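Local coordinates for Ketoacyl_synth_N domain-containing protein (Photorhabdus luminescens subsp. laumondii, PDB 6SMO), which probably takes part in 3-oxoacyl-[acyl-carrier-protein] synthase chemistry together with a ketosynthase-like partner subunit, and lines a pocket holding a pentaoxo-dodecanal chain, at residues Ile13-Asn18 with Asp217-Ala222; Gly105-Ile110 with Ser191-Asn196; Ala185-Ser190 with Gln313-Gly318; Ala223-Glu228 with Asp321-Ser326; Phe277-Ile282 with Phe303-Pro308. All blocks are in the same frame, centred on the assembly; numbering follows the deposited sequence.

How the contacts relate
Contacts 1, 3 and 4 lie nearest the middle of the chain and share elements: contacts 1 and 4 use successive parts of strand 218-229, and contact 3 uses the neighbouring strand 180-187. Contact 1 is a backbone pairing that continues into a loop, contact 3 mixes a buried carboxylate with apolar side chains, and contact 4 joins sheet to helix without any hydrogen bond between its segments. Contact 5, farther out, is a parallel strand pair with a helix cap, and meets contact 4 through a weak, long ion pair of Arg307 with Asp321. Contact 2 lies farthest from the centre, where apolar side chains pack beside the partner subunit.

Contact 1: residues Ile13-Asn18 with Asp217-Ala222; sequences IHPDGN and DFSEGA
Ile13 and Ala222 form an antiparallel, hydrogen-bonded pair in the large sheet of this thiolase-type fold, just where strand 5-13 ends beside strand 218-229. The pair is held unevenly. Ile13 N donates to Ala222 O over 2.9 Å with an N-H...O angle of 162°, whereas the return bond from Ala222 N to Ile13 O is weak at 3.5 Å. Both side chains point to the same face of the sheet, with Ile13 CG1 4.4 Å from Ala222 CB; the small methyl suits a place beside a branched neighbour.

Beyond the pair the chains separate and side chains take over. His14 has CG anti to its own N (chi1 -172°), which carries the imidazole along the other segment until NE2 lies 3.6 Å from Ser219 CB. That nitrogen is bonded to Leu310 O, so the serine supplies packing for it. Pro15 lies against the same residue, with CG 3.9 Å from Ser219 CB, and its CD meets Glu220 O at 3.6 Å. A rigid ring with no amide hydrogen fits a chain that is leaving the sheet. Opposite His14, Gly221 has a positive phi (141°), a backbone conformation in which a side chain would be jammed against the preceding carbonyl. Its lack of one also lets its CA come within 3.8 Å of Ile13 O.

Ile13 is backed by Tyr72, Val75 and Met79 of helix 68-84. Strand 218-229 lies between strands 5-13 and 180-187, Gly221 being bonded through its backbone to Glu187 of the latter, while the Glu220 carboxylate reaches Ser190.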
# COMPACT_ATOMS: atom_id res chain seq x y z
N ILE C 13 15.78 -15.23 3.37
CA ILE C 13 15.55 -16.69 3.20
C ILE C 13 15.43 -16.95 1.70
O ILE C 13 14.86 -16.13 1.03
CB ILE C 13 14.34 -17.20 4.00
CG1 ILE C 13 13.04 -16.51 3.59
CG2 ILE C 13 14.58 -17.08 5.48
CD1 ILE C 13 11.82 -17.16 4.16
N HIS C 14 15.96 -18.05 1.20
CA HIS C 14 15.94 -18.28 -0.26
C HIS C 14 16.05 -19.78 -0.54
O HIS C 14 16.40 -20.50 0.36
CB HIS C 14 17.11 -17.49 -0.85
CG HIS C 14 17.19 -17.42 -2.33
ND1 HIS C 14 18.16 -18.06 -3.03
CD2 HIS C 14 16.46 -16.76 -3.23
CE1 HIS C 14 18.01 -17.82 -4.30
NE2 HIS C 14 16.99 -17.03 -4.45
N PRO C 15 15.75 -20.27 -1.76
CA PRO C 15 15.91 -21.67 -2.09
C PRO C 15 17.35 -22.12 -1.85
O PRO C 15 17.56 -23.24 -1.55
CB PRO C 15 15.67 -21.64 -3.59
CG PRO C 15 14.61 -20.63 -3.75
CD PRO C 15 15.08 -19.54 -2.82
N ASP C 16 18.31 -21.24 -2.11
CA ASP C 16 19.74 -21.49 -1.83
C ASP C 16 20.02 -21.46 -0.32
O ASP C 16 21.02 -22.01 0.08
CB ASP C 16 20.64 -20.62 -2.70
CG ASP C 16 20.70 -21.04 -4.16
OD1 ASP C 16 20.11 -22.05 -4.50
OD2 ASP C 16 21.34 -20.34 -4.93
N GLY C 17 19.27 -20.72 0.49
CA GLY C 17 19.57 -20.78 1.93
C GLY C 17 18.47 -20.24 2.82
O GLY C 17 17.81 -19.32 2.42
N ASN C 18 18.40 -20.71 4.06
CA ASN C 18 17.35 -20.21 4.98
C ASN C 18 17.93 -19.14 5.91
O ASN C 18 17.24 -18.74 6.82
CB ASN C 18 16.63 -21.33 5.71
CG ASN C 18 15.66 -22.07 4.82
OD1 ASN C 18 15.26 -21.58 3.77
ND2 ASN C 18 15.29 -23.27 5.24
N ASP C 217 15.37 -18.56 -14.34
CA ASP C 217 14.25 -19.11 -13.52
C ASP C 217 13.72 -18.00 -12.61
O ASP C 217 14.19 -16.85 -12.74
CB ASP C 217 14.72 -20.33 -12.72
CG ASP C 217 15.21 -21.48 -13.58
OD1 ASP C 217 14.53 -21.81 -14.57
OD2 ASP C 217 16.28 -22.04 -13.25
N PHE C 218 12.75 -18.33 -11.75
CA PHE C 218 12.22 -17.45 -10.68
C PHE C 218 12.40 -18.13 -9.32
O PHE C 218 12.44 -19.38 -9.27
CB PHE C 218 10.74 -17.13 -10.91
CG PHE C 218 10.43 -16.53 -12.26
CD1 PHE C 218 10.43 -15.16 -12.45
CD2 PHE C 218 10.12 -17.34 -13.35
CE1 PHE C 218 10.15 -14.61 -13.68
CE2 PHE C 218 9.84 -16.79 -14.58
CZ PHE C 218 9.85 -15.42 -14.75
N SER C 219 12.53 -17.34 -8.26
CA SER C 219 12.67 -17.86 -6.88
C SER C 219 11.86 -16.99 -5.92
O SER C 219 11.88 -15.78 -6.07
CB SER C 219 14.10 -17.89 -6.46
OG SER C 219 14.87 -18.69 -7.33
N GLU C 220 11.18 -17.62 -4.97
CA GLU C 220 10.40 -16.86 -3.96
C GLU C 220 11.23 -16.73 -2.68
O GLU C 220 12.31 -17.30 -2.61
CB GLU C 220 9.08 -17.58 -3.67
CG GLU C 220 9.27 -18.96 -3.08
CD GLU C 220 7.96 -19.68 -2.81
OE1 GLU C 220 7.94 -20.63 -2.02
OE2 GLU C 220 6.96 -19.30 -3.42
N GLY C 221 10.72 -15.97 -1.73
CA GLY C 221 11.40 -15.76 -0.43
C GLY C 221 11.26 -14.33 0.06
O GLY C 221 10.27 -13.68 -0.31
N ALA C 222 12.23 -13.87 0.85
CA ALA C 222 12.23 -12.53 1.48
C ALA C 222 13.66 -12.11 1.84
O ALA C 222 14.52 -12.99 2.02
CB ALA C 222 11.34 -12.53 2.70

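Contact 2: residues Gly105-Ile110 with Ser191-Asn196; sequences GGWQHI and SPLVKN
Trp107 and Leu193 make the main apolar contact here, a CH-pi interaction. Leu193 CD2 sits over the indole, 3.6 Å from the centroid of the six-membered ring and only 8° off the ring normal, so the methyl presses squarely onto the face. The extended first torsion of Leu193 (chi1 176°) puts CG beside its carbonyl carbon and directs the branch toward the ring. On the opposite face lies Ile110 CD1, so the indole is held between two aliphatic groups. Val194, one residue further along helix 192-204, adds CG1 at 3.9 Å from Trp107 CD1, an oblique approach near the five-membered ring.

Polar groups contribute mainly by packing. Ser191, at the N-cap position of the helix, places OG 3.6 Å from Trp107 CB, and its side chain makes no capping bond; Glu111 instead accepts from Leu193 N in the first turn. A small serine lets the loop approach closely, for Ser191 and Gln108 have their CA atoms 4.8 Å apart. Gln108 is extended at chi1 and bent at chi2, which lays OE1 3.5 Å from Ser191 CA and 4.1 Å from Pro192 CD along the exposed margin.

Trp107 also meets Trp133, a residue of the polyketide pocket, edge to face, and Met137 of the partner subunit; Leu193 touches Phe165 of that subunit. The Trp107 side chain, about 7 Å from the bound ligand, probably stands in the second shell behind Trp133. With no hydrogen bond joining the two segments, the contact depends on shape and on burial of apolar surface.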
# COMPACT_ATOMS: atom_id res chain seq x y z
N GLY C 105 1.29 -9.72 -4.32
CA GLY C 105 0.36 -9.87 -3.19
C GLY C 105 0.41 -11.27 -2.59
O GLY C 105 1.51 -11.85 -2.55
N GLY C 106 -0.75 -11.79 -2.16
CA GLY C 106 -0.88 -13.10 -1.50
C GLY C 106 -2.06 -13.90 -2.04
O GLY C 106 -3.10 -13.94 -1.36
N TRP C 107 -1.89 -14.52 -3.21
CA TRP C 107 -2.95 -15.28 -3.92
C TRP C 107 -3.15 -16.67 -3.30
O TRP C 107 -4.28 -17.19 -3.40
CB TRP C 107 -2.64 -15.37 -5.42
CG TRP C 107 -3.15 -14.20 -6.20
CD1 TRP C 107 -2.42 -13.15 -6.69
CD2 TRP C 107 -4.51 -13.94 -6.56
NE1 TRP C 107 -3.24 -12.27 -7.34
CE2 TRP C 107 -4.53 -12.73 -7.28
CE3 TRP C 107 -5.72 -14.62 -6.36
CZ2 TRP C 107 -5.71 -12.18 -7.79
CZ3 TRP C 107 -6.88 -14.08 -6.86
CH2 TRP C 107 -6.87 -12.87 -7.56
N GLN C 108 -2.10 -17.24 -2.70
CA GLN C 108 -2.11 -18.62 -2.12
C GLN C 108 -3.24 -18.76 -1.10
O GLN C 108 -3.84 -19.85 -1.04
CB GLN C 108 -0.76 -18.94 -1.49
CG GLN C 108 -0.69 -20.32 -0.84
CD GLN C 108 -1.01 -21.44 -1.81
OE1 GLN C 108 -0.34 -21.61 -2.83
NE2 GLN C 108 -2.04 -22.20 -1.50
N HIS C 109 -3.53 -17.70 -0.33
CA HIS C 109 -4.48 -17.71 0.81
C HIS C 109 -5.93 -17.54 0.33
O HIS C 109 -6.83 -17.95 1.10
CB HIS C 109 -4.11 -16.63 1.84
CG HIS C 109 -4.60 -16.92 3.22
ND1 HIS C 109 -5.83 -16.49 3.68
CD2 HIS C 109 -4.02 -17.59 4.25
CE1 HIS C 109 -5.99 -16.89 4.92
NE2 HIS C 109 -4.90 -17.56 5.29
N ILE C 110 -6.16 -16.97 -0.86
CA ILE C 110 -7.51 -16.50 -1.31
C ILE C 110 -7.96 -17.19 -2.61
O ILE C 110 -9.16 -17.09 -2.91
CB ILE C 110 -7.54 -14.97 -1.44
CG1 ILE C 110 -6.77 -14.47 -2.68
CG2 ILE C 110 -7.03 -14.30 -0.17
CD1 ILE C 110 -7.14 -13.07 -3.10
N SER C 191 1.77 -20.06 -5.82
CA SER C 191 0.29 -20.18 -5.93
C SER C 191 -0.10 -20.42 -7.39
O SER C 191 0.40 -19.74 -8.28
CB SER C 191 -0.42 -18.98 -5.36
OG SER C 191 -0.13 -17.81 -6.11
N PRO C 192 -0.99 -21.40 -7.68
CA PRO C 192 -1.30 -21.82 -9.05
C PRO C 192 -1.51 -20.71 -10.09
O PRO C 192 -1.10 -20.90 -11.22
CB PRO C 192 -2.60 -22.61 -8.87
CG PRO C 192 -2.48 -23.23 -7.50
CD PRO C 192 -1.73 -22.20 -6.68
N LEU C 193 -2.15 -19.59 -9.71
CA LEU C 193 -2.51 -18.49 -10.64
C LEU C 193 -1.24 -17.81 -11.16
O LEU C 193 -1.09 -17.73 -12.39
CB LEU C 193 -3.43 -17.48 -9.93
CG LEU C 193 -3.80 -16.24 -10.74
CD1 LEU C 193 -4.40 -16.61 -12.09
CD2 LEU C 193 -4.77 -15.35 -9.96
N VAL C 194 -0.38 -17.33 -10.25
CA VAL C 194 0.87 -16.59 -10.60
C VAL C 194 1.94 -17.59 -11.08
O VAL C 194 2.81 -17.17 -11.86
CB VAL C 194 1.39 -15.72 -9.43
CG1 VAL C 194 0.35 -14.70 -8.99
CG2 VAL C 194 1.86 -16.55 -8.25
N LYS C 195 1.88 -18.85 -10.63
CA LYS C 195 2.85 -19.91 -11.02
C LYS C 195 2.71 -20.18 -12.52
O LYS C 195 3.74 -20.12 -13.23
CB LYS C 195 2.63 -21.20 -10.21
CG LYS C 195 3.76 -22.22 -10.33
CD LYS C 195 3.64 -23.38 -9.36
CE LYS C 195 2.78 -24.51 -9.89
NZ LYS C 195 3.51 -25.36 -10.85
N ASN C 196 1.49 -20.46 -12.99
CA ASN C 196 1.17 -20.75 -14.41
C ASN C 196 1.42 -19.50 -15.27
O ASN C 196 1.78 -19.66 -16.45
CB ASN C 196 -0.26 -21.26 -14.59
CG ASN C 196 -0.45 -22.68 -14.10
OD1 ASN C 196 0.19 -23.60 -14.62
ND2 ASN C 196 -1.32 -22.88 -13.13

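Contact 3: residues Ala185-Ser190 with Gln313-Gly318; sequences ASEHLS and QFSVSG
Glu187 OE1 is the buried polar atom on which this contact turns: it accepts from Cys103 N and lies 2.8 Å from Ser315 OG. The hydroxyl has one proton to offer, and Gly101 O is within its reach as well, leaving its direction open. A first torsion of -72° sets the Glu187 chain beside its own N, and the bend at chi2 then curls the carboxylate onto the serine. A serine suits the spot because its short side chain brings one hydroxyl within reach of both acceptors.

The aliphatic part of Glu187 is used too, with CG 3.3 Å from Gln313 O. Val316 CG2 packs on the strand backbone, 3.6 Å from Ser186 CA, while the Ala185 methyl, a small group, packs on the peptide of Ser315. Farther along, Leu189 CD1 meets the edge of the Phe314 ring near its plane, 4.0 Å from CE2; the positive phi of Phe314 marks a sharp turn in the loop.

Phe314 stands edge-to-face with Phe104 and touches Tyr162 of the partner subunit. The loop thus lies against the end of strand 180-187, just before helix 319-329, whose Val319 packs on Ala185.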
# COMPACT_ATOMS: atom_id res chain seq x y z
N ALA C 185 11.77 -6.53 1.39
CA ALA C 185 10.77 -7.04 0.42
C ALA C 185 10.51 -8.53 0.67
O ALA C 185 11.30 -9.17 1.38
CB ALA C 185 11.27 -6.80 -0.98
N SER C 186 9.42 -9.05 0.09
CA SER C 186 9.00 -10.47 0.16
C SER C 186 8.08 -10.80 -1.01
O SER C 186 7.32 -9.91 -1.44
CB SER C 186 8.33 -10.77 1.48
OG SER C 186 7.98 -12.14 1.57
N GLU C 187 8.12 -12.06 -1.46
CA GLU C 187 7.28 -12.54 -2.58
C GLU C 187 6.99 -14.04 -2.43
O GLU C 187 7.87 -14.78 -1.99
CB GLU C 187 8.02 -12.39 -3.91
CG GLU C 187 8.17 -10.96 -4.40
CD GLU C 187 6.92 -10.27 -4.89
OE1 GLU C 187 6.98 -9.07 -5.13
OE2 GLU C 187 5.89 -10.93 -5.01
N HIS C 188 5.76 -14.43 -2.76
CA HIS C 188 5.30 -15.84 -2.87
C HIS C 188 4.72 -16.06 -4.27
O HIS C 188 3.68 -15.45 -4.58
CB HIS C 188 4.28 -16.16 -1.77
CG HIS C 188 3.78 -17.57 -1.81
ND1 HIS C 188 4.50 -18.62 -1.28
CD2 HIS C 188 2.65 -18.10 -2.32
CE1 HIS C 188 3.83 -19.74 -1.45
NE2 HIS C 188 2.69 -19.45 -2.09
N LEU C 189 5.38 -16.90 -5.08
CA LEU C 189 5.07 -17.10 -6.53
C LEU C 189 4.60 -18.54 -6.79
O LEU C 189 4.43 -18.88 -7.98
CB LEU C 189 6.33 -16.78 -7.35
CG LEU C 189 7.01 -15.44 -7.06
CD1 LEU C 189 8.32 -15.33 -7.83
CD2 LEU C 189 6.09 -14.28 -7.41
N SER C 190 4.40 -19.34 -5.74
CA SER C 190 4.13 -20.80 -5.84
C SER C 190 2.62 -21.08 -5.96
O SER C 190 2.27 -22.26 -6.17
CB SER C 190 4.73 -21.55 -4.68
OG SER C 190 6.15 -21.50 -4.73
N GLN C 313 13.36 -12.41 -8.58
CA GLN C 313 12.48 -12.47 -7.38
C GLN C 313 11.58 -11.23 -7.33
O GLN C 313 10.92 -11.06 -6.31
CB GLN C 313 13.33 -12.56 -6.12
CG GLN C 313 14.43 -13.60 -6.20
CD GLN C 313 15.21 -13.67 -4.91
OE1 GLN C 313 16.37 -13.26 -4.85
NE2 GLN C 313 14.57 -14.17 -3.88
N PHE C 314 11.57 -10.43 -8.40
CA PHE C 314 10.77 -9.17 -8.45
C PHE C 314 11.25 -8.23 -7.35
O PHE C 314 12.41 -7.84 -7.38
CB PHE C 314 9.27 -9.44 -8.53
CG PHE C 314 8.91 -10.30 -9.70
CD1 PHE C 314 8.70 -9.75 -10.95
CD2 PHE C 314 8.85 -11.68 -9.57
CE1 PHE C 314 8.41 -10.55 -12.04
CE2 PHE C 314 8.55 -12.48 -10.66
CZ PHE C 314 8.33 -11.91 -11.89
N SER C 315 10.37 -7.88 -6.41
CA SER C 315 10.69 -6.90 -5.34
C SER C 315 11.87 -7.37 -4.47
O SER C 315 12.59 -6.51 -3.97
CB SER C 315 9.48 -6.55 -4.52
OG SER C 315 9.03 -7.65 -3.76
N VAL C 316 11.98 -8.66 -4.22
CA VAL C 316 13.12 -9.19 -3.41
C VAL C 316 14.43 -8.96 -4.16
O VAL C 316 15.45 -8.73 -3.50
CB VAL C 316 12.90 -10.67 -3.01
CG1 VAL C 316 13.94 -11.13 -2.00
CG2 VAL C 316 11.51 -10.88 -2.45
N SER C 317 14.42 -9.09 -5.49
CA SER C 317 15.64 -8.83 -6.30
C SER C 317 16.11 -7.39 -6.08
O SER C 317 15.28 -6.48 -6.15
CB SER C 317 15.39 -9.10 -7.75
OG SER C 317 15.25 -10.49 -7.97
N GLY C 318 17.41 -7.21 -5.89
CA GLY C 318 17.95 -5.88 -5.56
C GLY C 318 18.07 -5.68 -4.06
O GLY C 318 19.07 -5.09 -3.62

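Contact 4: residues Ala223-Glu228 with Asp321-Ser326; sequences AFLVLE and DSVLAS
Leu225 and Val323 carry a sheet-to-helix contact in the buried middle of the layered thiolase fold, where helix 319-329 lies against strand 218-229. The axes of the short segments pass 8.1 Å apart at 50°, which leaves room for one layer of side chains. No hydrogen bond joins the segments. Val323 CG2 is the central atom. With that branch anti to the carbonyl carbon, it reaches Leu225 CD1 at 3.8 Å, Ala223 CB at 4.0 Å and Phe224 O at 3.7 Å. Valine is short enough to keep the helix near the sheet, yet its CG2 touches three successive strand residues.

The other Leu225 methyl, CD2, reaches across the helix surface to 3.8 Å from Ser326 OG. That hydroxyl is turned back on its own helix and donates to Ser322 O over 2.7 Å, with a C=O...O angle of 158°. Ser322 O also receives the ordinary helical bond from Ser326 N, so two donors grip it. Ser322 OG in turn is bonded to Gly318 O.

Elsewhere on the helix Ala325 packs on Ile352 and Ile354 of strand 351-356, placing the helix between parts of the sheet. Serines whose hydroxyls bond to helix carbonyls can thus be buried beside leucine and valine, and the joining force is apolar packing.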
# COMPACT_ATOMS: atom_id res chain seq x y z
N ALA C 223 13.88 -10.79 1.93
CA ALA C 223 15.16 -10.15 2.31
C ALA C 223 14.85 -8.82 3.00
O ALA C 223 14.08 -8.03 2.42
CB ALA C 223 16.03 -9.97 1.09
N PHE C 224 15.41 -8.60 4.19
CA PHE C 224 15.18 -7.38 5.02
C PHE C 224 16.51 -6.89 5.61
O PHE C 224 17.40 -7.72 5.88
CB PHE C 224 14.15 -7.66 6.12
CG PHE C 224 12.72 -7.45 5.70
CD1 PHE C 224 12.01 -8.46 5.06
CD2 PHE C 224 12.08 -6.24 5.93
CE1 PHE C 224 10.69 -8.26 4.66
CE2 PHE C 224 10.77 -6.05 5.54
CZ PHE C 224 10.08 -7.05 4.91
N LEU C 225 16.61 -5.57 5.79
CA LEU C 225 17.76 -4.87 6.42
C LEU C 225 17.24 -4.05 7.61
O LEU C 225 16.10 -3.54 7.52
CB LEU C 225 18.44 -3.96 5.39
CG LEU C 225 19.03 -4.66 4.17
CD1 LEU C 225 18.02 -4.75 3.03
CD2 LEU C 225 20.29 -3.95 3.69
N VAL C 226 18.04 -3.93 8.67
CA VAL C 226 17.79 -3.01 9.82
C VAL C 226 18.61 -1.74 9.59
O VAL C 226 19.77 -1.69 10.05
CB VAL C 226 18.13 -3.68 11.17
CG1 VAL C 226 17.85 -2.75 12.34
CG2 VAL C 226 17.38 -4.99 11.35
N LEU C 227 18.04 -0.77 8.87
CA LEU C 227 18.60 0.60 8.71
C LEU C 227 18.31 1.39 9.99
O LEU C 227 17.18 1.28 10.50
CB LEU C 227 17.96 1.27 7.49
CG LEU C 227 18.75 1.17 6.18
CD1 LEU C 227 19.10 -0.28 5.86
CD2 LEU C 227 17.98 1.81 5.04
N GLU C 228 19.30 2.14 10.49
CA GLU C 228 19.11 3.06 11.64
C GLU C 228 20.13 4.20 11.58
O GLU C 228 21.17 4.05 10.90
CB GLU C 228 19.20 2.31 12.97
CG GLU C 228 20.48 1.52 13.17
CD GLU C 228 20.61 0.90 14.55
OE1 GLU C 228 20.80 1.66 15.52
OE2 GLU C 228 20.49 -0.34 14.65
N ASP C 321 20.36 -8.56 -2.84
CA ASP C 321 21.70 -8.10 -3.30
C ASP C 321 22.30 -7.16 -2.25
O ASP C 321 23.50 -7.31 -1.94
CB ASP C 321 21.62 -7.43 -4.68
CG ASP C 321 21.14 -8.34 -5.79
OD1 ASP C 321 20.19 -9.11 -5.56
OD2 ASP C 321 21.74 -8.28 -6.89
N SER C 322 21.49 -6.23 -1.73
CA SER C 322 21.87 -5.24 -0.68
C SER C 322 22.15 -5.96 0.65
O SER C 322 23.02 -5.48 1.40
CB SER C 322 20.80 -4.19 -0.51
OG SER C 322 20.61 -3.45 -1.71
N VAL C 323 21.44 -7.06 0.92
CA VAL C 323 21.65 -7.94 2.11
C VAL C 323 23.03 -8.58 2.02
O VAL C 323 23.78 -8.52 3.01
CB VAL C 323 20.52 -8.98 2.24
CG1 VAL C 323 20.93 -10.18 3.10
CG2 VAL C 323 19.24 -8.36 2.78
N LEU C 324 23.36 -9.17 0.86
CA LEU C 324 24.68 -9.79 0.56
C LEU C 324 25.78 -8.73 0.60
O LEU C 324 26.82 -8.98 1.24
CB LEU C 324 24.62 -10.48 -0.81
CG LEU C 324 24.33 -11.99 -0.79
CD1 LEU C 324 23.11 -12.32 0.05
CD2 LEU C 324 24.15 -12.51 -2.21
N ALA C 325 25.57 -7.59 -0.07
CA ALA C 325 26.54 -6.47 -0.19
C ALA C 325 26.92 -5.95 1.19
O ALA C 325 28.11 -5.62 1.39
CB ALA C 325 25.96 -5.38 -1.06
N SER C 326 25.95 -5.87 2.12
CA SER C 326 26.14 -5.44 3.53
C SER C 326 27.03 -6.45 4.27
O SER C 326 27.88 -6.00 5.06
CB SER C 326 24.82 -5.27 4.23
OG SER C 326 24.05 -4.24 3.62

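Contact 5: residues Phe277-Ile282 with Phe303-Pro308; sequences FIMDGI and FINLRP
Different first torsions bring Phe277 and Phe303 together: CG of Phe277 is anti to its N (chi1 -175°), while that of Phe303 lies beside its N (chi1 -83°). The residues pair in the parallel strands of a beta-alpha-beta unit, 275-278 and 302-304 joined by helix 286-296. The side chains run side by side, and Phe277 CD2 rests over a face of the Phe303 ring, 3.6 Å from CE2, with the planes inclined at 58°. Met279 SD lies at the edge of the same ring, 4.2 Å from CD2; the flexible thioether can follow the ring edge.

The strands are joined by Ile304 N donating to Phe277 O over 3.2 Å. Farther along, Asn305 OD1 accepts from Arg307 N at 3.1 Å, the amide standing well out of the carbonyl plane, and caps helix 307-310. Gly281, with positive phi, fits its CA against that oxygen.

Arg307, bent at chi2 and chi3, curls back to give a weak bond from NE to Asp280 O (2.7 Å). The Asp280 carboxylate is engaged in a salt bridge with Arg356. Ile282 CD1 approaches the edge of the guanidinium near its plane, 3.7 Å from Arg307 CD.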
# COMPACT_ATOMS: atom_id res chain seq x y z
N PHE C 277 30.38 -3.24 -8.95
CA PHE C 277 29.04 -2.92 -9.51
C PHE C 277 28.23 -4.22 -9.67
O PHE C 277 28.56 -5.04 -10.54
CB PHE C 277 29.16 -2.19 -10.85
CG PHE C 277 27.85 -1.73 -11.43
CD1 PHE C 277 27.19 -0.64 -10.90
CD2 PHE C 277 27.27 -2.41 -12.49
CE1 PHE C 277 25.97 -0.22 -11.43
CE2 PHE C 277 26.05 -1.98 -13.02
CZ PHE C 277 25.41 -0.89 -12.48
N ILE C 278 27.20 -4.39 -8.83
CA ILE C 278 26.18 -5.48 -8.95
C ILE C 278 25.09 -5.00 -9.91
O ILE C 278 24.51 -3.93 -9.65
CB ILE C 278 25.63 -5.88 -7.57
CG1 ILE C 278 26.72 -6.48 -6.68
CG2 ILE C 278 24.45 -6.84 -7.72
CD1 ILE C 278 26.34 -6.63 -5.22
N MET C 279 24.83 -5.77 -10.97
CA MET C 279 23.93 -5.38 -12.09
C MET C 279 22.57 -6.07 -11.93
O MET C 279 22.47 -7.02 -11.12
CB MET C 279 24.55 -5.72 -13.45
CG MET C 279 24.91 -7.18 -13.64
SD MET C 279 25.94 -7.44 -15.12
CE MET C 279 24.68 -7.48 -16.40
N ASP C 280 21.56 -5.58 -12.67
CA ASP C 280 20.17 -6.10 -12.69
C ASP C 280 20.19 -7.56 -13.16
O ASP C 280 19.66 -8.43 -12.43
CB ASP C 280 19.27 -5.23 -13.57
CG ASP C 280 17.81 -5.65 -13.60
OD1 ASP C 280 17.26 -5.94 -12.52
OD2 ASP C 280 17.23 -5.68 -14.70
N GLY C 281 20.78 -7.81 -14.33
CA GLY C 281 21.05 -9.16 -14.87
C GLY C 281 19.82 -9.83 -15.47
O GLY C 281 19.86 -11.06 -15.65
N ILE C 282 18.77 -9.05 -15.77
CA ILE C 282 17.51 -9.54 -16.40
C ILE C 282 17.67 -9.48 -17.93
O ILE C 282 17.41 -10.51 -18.59
CB ILE C 282 16.29 -8.73 -15.93
CG1 ILE C 282 16.11 -8.79 -14.41
CG2 ILE C 282 15.03 -9.17 -16.66
CD1 ILE C 282 15.77 -10.16 -13.86
N PHE C 303 32.39 -5.74 -12.81
CA PHE C 303 30.99 -6.18 -13.06
C PHE C 303 30.79 -7.60 -12.52
O PHE C 303 31.51 -8.51 -12.97
CB PHE C 303 30.65 -6.10 -14.55
CG PHE C 303 30.24 -4.73 -15.03
CD1 PHE C 303 31.18 -3.72 -15.15
CD2 PHE C 303 28.93 -4.45 -15.37
CE1 PHE C 303 30.81 -2.46 -15.59
CE2 PHE C 303 28.56 -3.19 -15.81
CZ PHE C 303 29.50 -2.20 -15.93
N ILE C 304 29.85 -7.77 -11.58
CA ILE C 304 29.46 -9.08 -10.98
C ILE C 304 27.94 -9.22 -11.09
O ILE C 304 27.22 -8.40 -10.48
CB ILE C 304 29.97 -9.19 -9.53
CG1 ILE C 304 31.48 -9.43 -9.50
CG2 ILE C 304 29.22 -10.28 -8.77
CD1 ILE C 304 32.12 -9.21 -8.14
N ASN C 305 27.47 -10.22 -11.84
CA ASN C 305 26.04 -10.54 -12.06
C ASN C 305 25.65 -11.70 -11.14
O ASN C 305 26.25 -12.79 -11.28
CB ASN C 305 25.75 -10.87 -13.52
CG ASN C 305 24.27 -10.96 -13.85
OD1 ASN C 305 23.43 -10.72 -12.99
ND2 ASN C 305 23.95 -11.30 -15.08
N LEU C 306 24.68 -11.49 -10.24
CA LEU C 306 24.18 -12.50 -9.27
C LEU C 306 22.83 -13.07 -9.72
O LEU C 306 22.32 -13.97 -9.02
CB LEU C 306 24.05 -11.86 -7.88
CG LEU C 306 25.31 -11.23 -7.29
CD1 LEU C 306 25.04 -10.72 -5.88
CD2 LEU C 306 26.48 -12.20 -7.29
N ARG C 307 22.28 -12.58 -10.84
CA ARG C 307 20.89 -12.90 -11.28
C ARG C 307 20.79 -14.34 -11.78
O ARG C 307 19.77 -14.99 -11.55
CB ARG C 307 20.40 -11.91 -12.34
CG ARG C 307 18.89 -11.89 -12.52
CD ARG C 307 18.12 -11.50 -11.27
NE ARG C 307 18.52 -10.19 -10.75
CZ ARG C 307 19.07 -9.95 -9.56
NH1 ARG C 307 19.39 -8.71 -9.23
NH2 ARG C 307 19.29 -10.93 -8.70
N PRO C 308 21.80 -14.91 -12.48
CA PRO C 308 21.74 -16.32 -12.88
C PRO C 308 21.66 -17.29 -11.68
O PRO C 308 21.05 -18.33 -11.83
CB PRO C 308 23.06 -16.55 -13.64
CG PRO C 308 23.49 -15.17 -14.08
CD PRO C 308 23.02 -14.25 -12.97